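PDB 2PZ9: putative regulatory protein from Streptomyces coelicolor A3, which probably binds DNA through an N-terminal helix-turn-helix of the TetR family and so regulates transcription. Local coordinates for residues R34-A39 against A69-K74; K40-R45 against D54-Q59. All coordinates share one frame; numbering follows the deposited sequence.

Contact 1: R34-A39 against A69-K74; sequences RIVAAA and AYFRSK. With SO4 (sulfate ion), chain D.
Tyr70, whose ring lies against Ile35, carries the shortest polar bond here: its OH donates to O3 of a sulfate ion at 2.6 Å. O3 sits at the edge of the phenol ring, in its plane, and Thr31 supplies a second hydrogen bond to the same sulfate. The ion probably comes from the crystallisation liquor.

The rest of the contact is apolar. Ile35 divides its two branches between two rings. Its CG1 stands beside the backbone N (chi1 -71°), and the extended chi2 carries CD1 out to Tyr70 CD1, 3.9 Å away; CG2, on the other branch, meets Phe71 CE1 at 3.6 Å. Val36 follows one residue on and adds a looser touch, CG2 to Phe71 CZ at 4.1 Å, the two side chains crossing at about a right angle. Both aliphatic groups approach the Phe71 ring obliquely, while the CB of Tyr70 lies over one of its faces, offset toward the rim.

The backbone changes between the two aromatics: Tyr70 is still helical, whereas Phe71 has left helical torsions (phi -125°, psi 136°), and its ring is buried beside Ile35. There Leu77 touches both Ile35 and Phe71, and His80 meets the phenylalanine ring. Two residues further on, Ser73 N-caps the next helix, its OG bonding to Ala76 N. The small buried surface, 145 Å² summed over both sides, fits an attachment made by a helix end.

Phe71 buried and Tyr70 exposed at the close of helix 64-70 are consistent with the end of the recognition helix in the predicted TetR-type helix-turn-helix, and the sulfate at Tyr70 may mimic a DNA phosphate.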
ATOM      1  N   ARG A  34     -23.793 -17.051   0.059  1.00 60.09           N
ATOM      2  CA  ARG A  34     -23.010 -17.817  -0.893  1.00 59.67           C
ATOM      3  C   ARG A  34     -22.526 -16.983  -2.071  1.00 60.12           C
ATOM      4  O   ARG A  34     -21.374 -17.121  -2.467  1.00 60.76           O
ATOM      5  CB  ARG A  34     -23.777 -19.042  -1.371  1.00 59.20           C
ATOM      6  CG  ARG A  34     -23.393 -20.285  -0.620  1.00 57.80           C
ATOM      7  CD  ARG A  34     -23.868 -21.546  -1.292  1.00 55.04           C
ATOM      8  NE  ARG A  34     -25.288 -21.793  -1.063  1.00 52.96           N
ATOM      9  CZ  ARG A  34     -26.245 -21.536  -1.950  1.00 52.06           C
ATOM     10  NH1 ARG A  34     -25.956 -21.019  -3.142  1.00 51.05           N
ATOM     11  NH2 ARG A  34     -27.500 -21.798  -1.644  1.00 50.96           N
ATOM     12  N   ILE A  35     -23.392 -16.126  -2.620  1.00 60.04           N
ATOM     13  CA  ILE A  35     -23.003 -15.154  -3.665  1.00 59.99           C
ATOM     14  C   ILE A  35     -21.940 -14.181  -3.153  1.00 60.06           C
ATOM     15  O   ILE A  35     -21.005 -13.822  -3.863  1.00 60.03           O
ATOM     16  CB  ILE A  35     -24.225 -14.307  -4.162  1.00 60.11           C
ATOM     17  CG1 ILE A  35     -25.193 -15.145  -5.004  1.00 59.89           C
ATOM     18  CG2 ILE A  35     -23.767 -13.083  -4.945  1.00 59.25           C
ATOM     19  CD1 ILE A  35     -26.588 -14.520  -5.145  1.00 59.55           C
ATOM     20  N   VAL A  36     -22.112 -13.730  -1.923  1.00 60.25           N
ATOM     21  CA  VAL A  36     -21.207 -12.750  -1.351  1.00 60.37           C
ATOM     22  C   VAL A  36     -19.840 -13.387  -1.116  1.00 60.59           C
ATOM     23  O   VAL A  36     -18.826 -12.842  -1.533  1.00 60.33           O
ATOM     24  CB  VAL A  36     -21.784 -12.163  -0.046  1.00 60.43           C
ATOM     25  CG1 VAL A  36     -20.676 -11.470   0.794  1.00 60.30           C
ATOM     26  CG2 VAL A  36     -22.938 -11.236  -0.374  1.00 58.42           C
ATOM     27  N   ALA A  37     -19.823 -14.552  -0.469  1.00 60.87           N
ATOM     28  CA  ALA A  37     -18.571 -15.274  -0.222  1.00 60.75           C
ATOM     29  C   ALA A  37     -17.814 -15.505  -1.525  1.00 60.77           C
ATOM     30  O   ALA A  37     -16.607 -15.290  -1.591  1.00 61.11           O
ATOM     31  CB  ALA A  37     -18.840 -16.585   0.472  1.00 60.35           C
ATOM     32  N   ALA A  38     -18.534 -15.922  -2.558  1.00 60.87           N
ATOM     33  CA  ALA A  38     -17.941 -16.183  -3.864  1.00 61.46           C
ATOM     34  C   ALA A  38     -17.524 -14.899  -4.565  1.00 61.88           C
ATOM     35  O   ALA A  38     -16.524 -14.882  -5.281  1.00 62.59           O
ATOM     36  CB  ALA A  38     -18.891 -17.008  -4.752  1.00 61.35           C
ATOM     37  N   ALA A  39     -18.277 -13.824  -4.368  1.00 62.15           N
ATOM     38  CA  ALA A  39     -17.891 -12.538  -4.945  1.00 62.63           C
ATOM     39  C   ALA A  39     -16.603 -11.990  -4.298  1.00 62.98           C
ATOM     40  O   ALA A  39     -15.773 -11.404  -4.989  1.00 63.52           O
ATOM     41  CB  ALA A  39     -19.040 -11.526  -4.868  1.00 62.16           C
ATOM     42  N   ALA A  69     -30.853 -10.638  -9.237  1.00 58.51           N
ATOM     43  CA  ALA A  69     -32.036 -10.307  -8.447  1.00 57.85           C
ATOM     44  C   ALA A  69     -31.586  -9.562  -7.179  1.00 57.68           C
ATOM     45  O   ALA A  69     -32.139  -8.516  -6.845  1.00 58.02           O
ATOM     46  CB  ALA A  69     -32.841 -11.532  -8.115  1.00 57.17           C
ATOM     47  N   TYR A  70     -30.559 -10.072  -6.498  1.00 57.01           N
ATOM     48  CA  TYR A  70     -30.046  -9.404  -5.310  1.00 56.56           C
ATOM     49  C   TYR A  70     -29.338  -8.113  -5.670  1.00 56.51           C
ATOM     50  O   TYR A  70     -29.492  -7.096  -5.001  1.00 56.63           O
ATOM     51  CB  TYR A  70     -29.081 -10.314  -4.537  1.00 56.54           C
ATOM     52  CG  TYR A  70     -29.753 -11.495  -3.871  1.00 56.16           C
ATOM     53  CD1 TYR A  70     -29.993 -12.681  -4.589  1.00 56.07           C
ATOM     54  CD2 TYR A  70     -30.154 -11.431  -2.533  1.00 53.68           C
ATOM     55  CE1 TYR A  70     -30.637 -13.772  -3.993  1.00 55.88           C
ATOM     56  CE2 TYR A  70     -30.784 -12.507  -1.926  1.00 55.23           C
ATOM     57  CZ  TYR A  70     -31.029 -13.680  -2.664  1.00 56.31           C
ATOM     58  OH  TYR A  70     -31.658 -14.757  -2.083  1.00 55.50           O
ATOM     59  N   PHE A  71     -28.552  -8.149  -6.731  1.00 56.49           N
ATOM     60  CA  PHE A  71     -27.690  -7.029  -7.039  1.00 56.69           C
ATOM     61  C   PHE A  71     -27.934  -6.532  -8.445  1.00 57.15           C
ATOM     62  O   PHE A  71     -28.066  -7.320  -9.378  1.00 57.84           O
ATOM     63  CB  PHE A  71     -26.235  -7.430  -6.856  1.00 56.46           C
ATOM     64  CG  PHE A  71     -25.950  -8.087  -5.519  1.00 55.78           C
ATOM     65  CD1 PHE A  71     -25.891  -9.474  -5.408  1.00 55.67           C
ATOM     66  CD2 PHE A  71     -25.739  -7.315  -4.378  1.00 54.02           C
ATOM     67  CE1 PHE A  71     -25.618 -10.090  -4.178  1.00 56.18           C
ATOM     68  CE2 PHE A  71     -25.473  -7.910  -3.148  1.00 54.11           C
ATOM     69  CZ  PHE A  71     -25.404  -9.306  -3.044  1.00 56.09           C
ATOM     70  N   ARG A  72     -28.012  -5.214  -8.582  1.00 56.88           N
ATOM     71  CA  ARG A  72     -28.277  -4.567  -9.854  1.00 55.90           C
ATOM     72  C   ARG A  72     -27.213  -4.890 -10.938  1.00 55.62           C
ATOM     73  O   ARG A  72     -27.542  -5.100 -12.101  1.00 55.55           O
ATOM     74  CB  ARG A  72     -28.365  -3.074  -9.565  1.00 55.67           C
ATOM     75  CG  ARG A  72     -28.620  -2.172 -10.706  1.00 55.50           C
ATOM     76  CD  ARG A  72     -28.465  -0.776 -10.142  1.00 56.87           C
ATOM     77  NE  ARG A  72     -28.743   0.244 -11.138  1.00 57.05           N
ATOM     78  CZ  ARG A  72     -29.944   0.757 -11.376  1.00 57.32           C
ATOM     79  NH1 ARG A  72     -31.002   0.352 -10.684  1.00 58.25           N
ATOM     80  NH2 ARG A  72     -30.092   1.682 -12.313  1.00 57.98           N
ATOM     81  N   SER A  73     -25.939  -4.944 -10.543  1.00 55.22           N
ATOM     82  CA  SER A  73     -24.818  -4.939 -11.489  1.00 54.31           C
ATOM     83  C   SER A  73     -23.556  -5.527 -10.879  1.00 53.85           C
ATOM     84  O   SER A  73     -23.410  -5.595  -9.661  1.00 53.63           O
ATOM     85  CB  SER A  73     -24.527  -3.502 -11.931  1.00 54.41           C
ATOM     86  OG  SER A  73     -23.961  -2.735 -10.872  1.00 54.49           O
ATOM     87  N   LYS A  74     -22.622  -5.932 -11.721  1.00 53.47           N
ATOM     88  CA  LYS A  74     -21.320  -6.337 -11.214  1.00 53.38           C
ATOM     89  C   LYS A  74     -20.779  -5.288 -10.234  1.00 53.38           C
ATOM     90  O   LYS A  74     -20.193  -5.623  -9.207  1.00 53.71           O
ATOM     91  CB  LYS A  74     -20.347  -6.534 -12.380  1.00 53.27           C
ATOM     92  CG  LYS A  74     -19.200  -7.515 -12.124  1.00 53.10           C
ATOM     93  CD  LYS A  74     -18.324  -7.743 -13.374  1.00 53.72           C
ATOM     94  CE  LYS A  74     -17.580  -6.484 -13.809  1.00 53.29           C
ATOM     95  NZ  LYS A  74     -16.923  -6.645 -15.120  1.00 53.64           N
TER
HETATM   96  S   SO4 D 229     -32.567 -18.366  -3.269  1.00136.48           S
HETATM   97  O1  SO4 D 229     -31.860 -19.277  -4.181  1.00136.39           O
HETATM   98  O2  SO4 D 229     -32.461 -18.802  -1.874  1.00136.09           O
HETATM   99  O3  SO4 D 229     -32.012 -17.021  -3.385  1.00136.76           O
HETATM  100  O4  SO4 D 229     -33.970 -18.329  -3.653  1.00136.38           O

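Contact 2: K40-R45 against D54-Q59; sequences KEEFAR and DRIAKQ. With SO4 (sulfate ion), chain E.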
ATOM      1  N   LYS A  40     -16.442 -12.201  -2.985  1.00 63.33           N
ATOM      2  CA  LYS A  40     -15.233 -11.841  -2.231  1.00 63.26           C
ATOM      3  C   LYS A  40     -13.989 -12.427  -2.867  1.00 63.40           C
ATOM      4  O   LYS A  40     -12.980 -11.743  -3.046  1.00 63.96           O
ATOM      5  CB  LYS A  40     -15.303 -12.407  -0.825  1.00 63.18           C
ATOM      6  CG  LYS A  40     -15.749 -11.466   0.242  1.00 65.04           C
ATOM      7  CD  LYS A  40     -14.975 -11.815   1.530  1.00 69.59           C
ATOM      8  CE  LYS A  40     -15.839 -11.775   2.802  1.00 71.16           C
ATOM      9  NZ  LYS A  40     -16.830 -12.891   2.861  1.00 73.86           N
ATOM     10  N   GLU A  41     -14.058 -13.711  -3.189  1.00 63.20           N
ATOM     11  CA  GLU A  41     -12.908 -14.463  -3.652  1.00 62.82           C
ATOM     12  C   GLU A  41     -12.577 -14.076  -5.095  1.00 62.25           C
ATOM     13  O   GLU A  41     -11.407 -13.979  -5.449  1.00 61.96           O
ATOM     14  CB  GLU A  41     -13.233 -15.936  -3.524  1.00 63.00           C
ATOM     15  CG  GLU A  41     -12.075 -16.846  -3.362  1.00 64.50           C
ATOM     16  CD  GLU A  41     -12.315 -18.184  -4.073  1.00 67.96           C
ATOM     17  OE1 GLU A  41     -11.332 -18.928  -4.278  1.00 68.10           O
ATOM     18  OE2 GLU A  41     -13.483 -18.492  -4.453  1.00 69.79           O
ATOM     19  N   GLU A  42     -13.613 -13.825  -5.901  1.00 61.86           N
ATOM     20  CA  GLU A  42     -13.474 -13.339  -7.292  1.00 61.78           C
ATOM     21  C   GLU A  42     -13.019 -11.876  -7.460  1.00 61.71           C
ATOM     22  O   GLU A  42     -12.303 -11.554  -8.412  1.00 62.03           O
ATOM     23  CB  GLU A  42     -14.784 -13.532  -8.059  1.00 62.10           C
ATOM     24  CG  GLU A  42     -14.772 -13.033  -9.522  1.00 62.28           C
ATOM     25  CD  GLU A  42     -14.112 -14.007 -10.494  1.00 62.75           C
ATOM     26  OE1 GLU A  42     -13.867 -15.176 -10.115  1.00 63.78           O
ATOM     27  OE2 GLU A  42     -13.843 -13.600 -11.645  1.00 62.44           O
ATOM     28  N   PHE A  43     -13.457 -10.986  -6.576  1.00 61.54           N
ATOM     29  CA  PHE A  43     -12.968  -9.608  -6.591  1.00 61.50           C
ATOM     30  C   PHE A  43     -11.505  -9.488  -6.152  1.00 60.88           C
ATOM     31  O   PHE A  43     -10.744  -8.747  -6.751  1.00 60.74           O
ATOM     32  CB  PHE A  43     -13.861  -8.680  -5.758  1.00 61.90           C
ATOM     33  CG  PHE A  43     -15.230  -8.415  -6.372  1.00 63.55           C
ATOM     34  CD1 PHE A  43     -15.384  -8.258  -7.761  1.00 64.39           C
ATOM     35  CD2 PHE A  43     -16.365  -8.287  -5.559  1.00 63.02           C
ATOM     36  CE1 PHE A  43     -16.659  -8.001  -8.325  1.00 63.72           C
ATOM     37  CE2 PHE A  43     -17.628  -8.031  -6.117  1.00 62.93           C
ATOM     38  CZ  PHE A  43     -17.770  -7.886  -7.505  1.00 62.29           C
ATOM     39  N   ALA A  44     -11.108 -10.223  -5.121  1.00 60.36           N
ATOM     40  CA  ALA A  44      -9.719 -10.213  -4.699  1.00 60.41           C
ATOM     41  C   ALA A  44      -8.785 -10.678  -5.828  1.00 60.59           C
ATOM     42  O   ALA A  44      -7.733 -10.091  -6.042  1.00 60.60           O
ATOM     43  CB  ALA A  44      -9.524 -11.043  -3.435  1.00 60.15           C
ATOM     44  N   ARG A  45      -9.189 -11.712  -6.559  1.00 60.78           N
ATOM     45  CA  ARG A  45      -8.431 -12.234  -7.691  1.00 60.75           C
ATOM     46  C   ARG A  45      -8.310 -11.268  -8.854  1.00 60.19           C
ATOM     47  O   ARG A  45      -7.221 -10.945  -9.293  1.00 59.96           O
ATOM     48  CB  ARG A  45      -9.106 -13.495  -8.212  1.00 61.16           C
ATOM     49  CG  ARG A  45      -8.305 -14.753  -8.064  1.00 63.68           C
ATOM     50  CD  ARG A  45      -9.182 -15.967  -8.338  1.00 68.34           C
ATOM     51  NE  ARG A  45      -8.731 -17.124  -7.566  1.00 71.72           N
ATOM     52  CZ  ARG A  45      -8.960 -17.304  -6.262  1.00 73.56           C
ATOM     53  NH1 ARG A  45      -9.639 -16.399  -5.551  1.00 75.16           N
ATOM     54  NH2 ARG A  45      -8.493 -18.390  -5.656  1.00 73.53           N
ATOM     55  N   ASP A  54     -20.527 -14.893 -14.301  1.00 65.49           N
ATOM     56  CA  ASP A  54     -20.370 -16.313 -14.664  1.00 66.02           C
ATOM     57  C   ASP A  54     -19.698 -17.109 -13.549  1.00 65.58           C
ATOM     58  O   ASP A  54     -20.345 -17.922 -12.890  1.00 65.67           O
ATOM     59  CB  ASP A  54     -19.534 -16.463 -15.945  1.00 66.41           C
ATOM     60  CG  ASP A  54     -20.354 -16.284 -17.202  1.00 68.72           C
ATOM     61  OD1 ASP A  54     -21.438 -15.653 -17.125  1.00 71.74           O
ATOM     62  OD2 ASP A  54     -19.918 -16.777 -18.274  1.00 70.28           O
ATOM     63  N   ARG A  55     -18.406 -16.857 -13.338  1.00 65.09           N
ATOM     64  CA  ARG A  55     -17.640 -17.558 -12.308  1.00 64.85           C
ATOM     65  C   ARG A  55     -18.275 -17.430 -10.925  1.00 63.82           C
ATOM     66  O   ARG A  55     -18.311 -18.402 -10.161  1.00 63.89           O
ATOM     67  CB  ARG A  55     -16.201 -17.043 -12.233  1.00 65.27           C
ATOM     68  CG  ARG A  55     -15.263 -17.502 -13.323  1.00 66.70           C
ATOM     69  CD  ARG A  55     -13.904 -16.925 -12.994  1.00 69.67           C
ATOM     70  NE  ARG A  55     -13.073 -16.695 -14.172  1.00 72.70           N
ATOM     71  CZ  ARG A  55     -12.679 -15.498 -14.605  1.00 73.65           C
ATOM     72  NH1 ARG A  55     -13.047 -14.390 -13.966  1.00 72.81           N
ATOM     73  NH2 ARG A  55     -11.903 -15.413 -15.685  1.00 74.07           N
ATOM     74  N   ILE A  56     -18.761 -16.235 -10.602  1.00 62.42           N
ATOM     75  CA  ILE A  56     -19.297 -15.995  -9.271  1.00 61.37           C
ATOM     76  C   ILE A  56     -20.523 -16.861  -8.984  1.00 61.30           C
ATOM     77  O   ILE A  56     -20.600 -17.473  -7.921  1.00 61.17           O
ATOM     78  CB  ILE A  56     -19.598 -14.508  -9.017  1.00 61.35           C
ATOM     79  CG1 ILE A  56     -18.287 -13.739  -8.786  1.00 61.04           C
ATOM     80  CG2 ILE A  56     -20.560 -14.351  -7.821  1.00 59.94           C
ATOM     81  CD1 ILE A  56     -18.419 -12.214  -8.839  1.00 60.58           C
ATOM     82  N   ALA A  57     -21.464 -16.897  -9.928  1.00 60.84           N
ATOM     83  CA  ALA A  57     -22.669 -17.690  -9.787  1.00 60.48           C
ATOM     84  C   ALA A  57     -22.308 -19.174  -9.812  1.00 60.73           C
ATOM     85  O   ALA A  57     -22.803 -19.953  -8.988  1.00 60.81           O
ATOM     86  CB  ALA A  57     -23.643 -17.357 -10.880  1.00 60.10           C
ATOM     87  N   LYS A  58     -21.436 -19.556 -10.746  1.00 60.60           N
ATOM     88  CA  LYS A  58     -20.969 -20.932 -10.855  1.00 60.78           C
ATOM     89  C   LYS A  58     -20.351 -21.361  -9.519  1.00 60.75           C
ATOM     90  O   LYS A  58     -20.608 -22.457  -9.048  1.00 60.57           O
ATOM     91  CB  LYS A  58     -20.002 -21.070 -12.052  1.00 60.97           C
ATOM     92  CG  LYS A  58     -19.078 -22.292 -12.099  1.00 61.45           C
ATOM     93  CD  LYS A  58     -17.748 -22.024 -11.344  1.00 63.63           C
ATOM     94  CE  LYS A  58     -16.475 -22.424 -12.133  1.00 64.00           C
ATOM     95  NZ  LYS A  58     -16.525 -23.786 -12.745  1.00 63.70           N
ATOM     96  N   GLN A  59     -19.576 -20.478  -8.896  1.00 60.90           N
ATOM     97  CA  GLN A  59     -18.954 -20.771  -7.600  1.00 61.33           C
ATOM     98  C   GLN A  59     -19.935 -20.730  -6.417  1.00 61.14           C
ATOM     99  O   GLN A  59     -19.850 -21.551  -5.513  1.00 61.28           O
ATOM    100  CB  GLN A  59     -17.745 -19.850  -7.337  1.00 61.39           C
ATOM    101  CG  GLN A  59     -16.688 -20.452  -6.399  1.00 63.02           C
ATOM    102  CD  GLN A  59     -16.092 -21.780  -6.925  1.00 65.79           C
ATOM    103  OE1 GLN A  59     -16.139 -22.078  -8.129  1.00 67.09           O
ATOM    104  NE2 GLN A  59     -15.527 -22.577  -6.016  1.00 66.37           N
TER
HETATM  105  S   SO4 E 230     -19.877 -12.181 -16.807  1.00120.88           S
HETATM  106  O1  SO4 E 230     -21.241 -12.106 -17.325  1.00121.11           O
HETATM  107  O2  SO4 E 230     -19.807 -13.288 -15.868  1.00120.30           O
HETATM  108  O3  SO4 E 230     -18.931 -12.489 -17.876  1.00120.47           O
HETATM  109  O4  SO4 E 230     -19.539 -10.898 -16.167  1.00120.24           O
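Glu42 and Arg55 join the two helices by a salt bridge, OE2 to Arg55 NH1 at 2.6 Å. The arginine approaches the syn lone pair, and OE2 lies at the guanidinium edge, near its plane. Carboxylate and guanidinium are nearly coplanar, although the N-H...O angle of 138° is far from straight. Glu42 leaves the helix with CG anti to the backbone N, then bends at chi2 (80°), which turns its carboxylate across the Arg55 chain; OE1 consequently rests on Arg55 CD at 3.4 Å. Arg55 itself runs extended from CG to NE. OE2 also accepts from Arg52 N, and its negative charge probably eases the closeness of the Arg52 and Arg55 guanidinium groups.

Nearer the backbone, the Glu42 stem packs on Ile56, Glu42 CB to Ile56 CG1 at 3.6 Å. Helices 32-50 and 53-59, the first helix of the TetR-type DNA-binding domain and the leading helix of its predicted helix-turn-helix, run roughly antiparallel here (148°), with the axes of the short segments 9.9 Å apart. Shortened to an alanine, Glu42 would take its carboxylate away, and Arg55 NH1 and Arg52 N would probably lose this acceptor while part of Ile56 is uncovered.

Beside this, Glu41 OE2 comes within 4.2 Å of Gln59 CG, while Glu41 OE1 forms a salt bridge with Arg45 NH2 at 3.2 Å. Arg45 NH1 bonds to Glu41 O from above the carbonyl plane.

From the N terminus, helix 32-50 supplies one side of both contacts: 34-39 comes first and 40-45 follows directly. The chain then turns back through helix 53-59, where contact 2 closes the shorter loop, and continues through helix 64-70 to 69-74, where contact 1 closes the longer one. Contact 2 is therefore nested within contact 1. Their centres are about 9 Å apart, and packing connects them: Ala39 CA lies 3.9 Å from Ile56 CD1, and Lys74 O lies 3.7 Å from Phe43 CZ. Together they tie both helices of the predicted helix-turn-helix to helix 32-50, while Leu77 of helix 74-92 touches Ile35, Phe71 and Phe43.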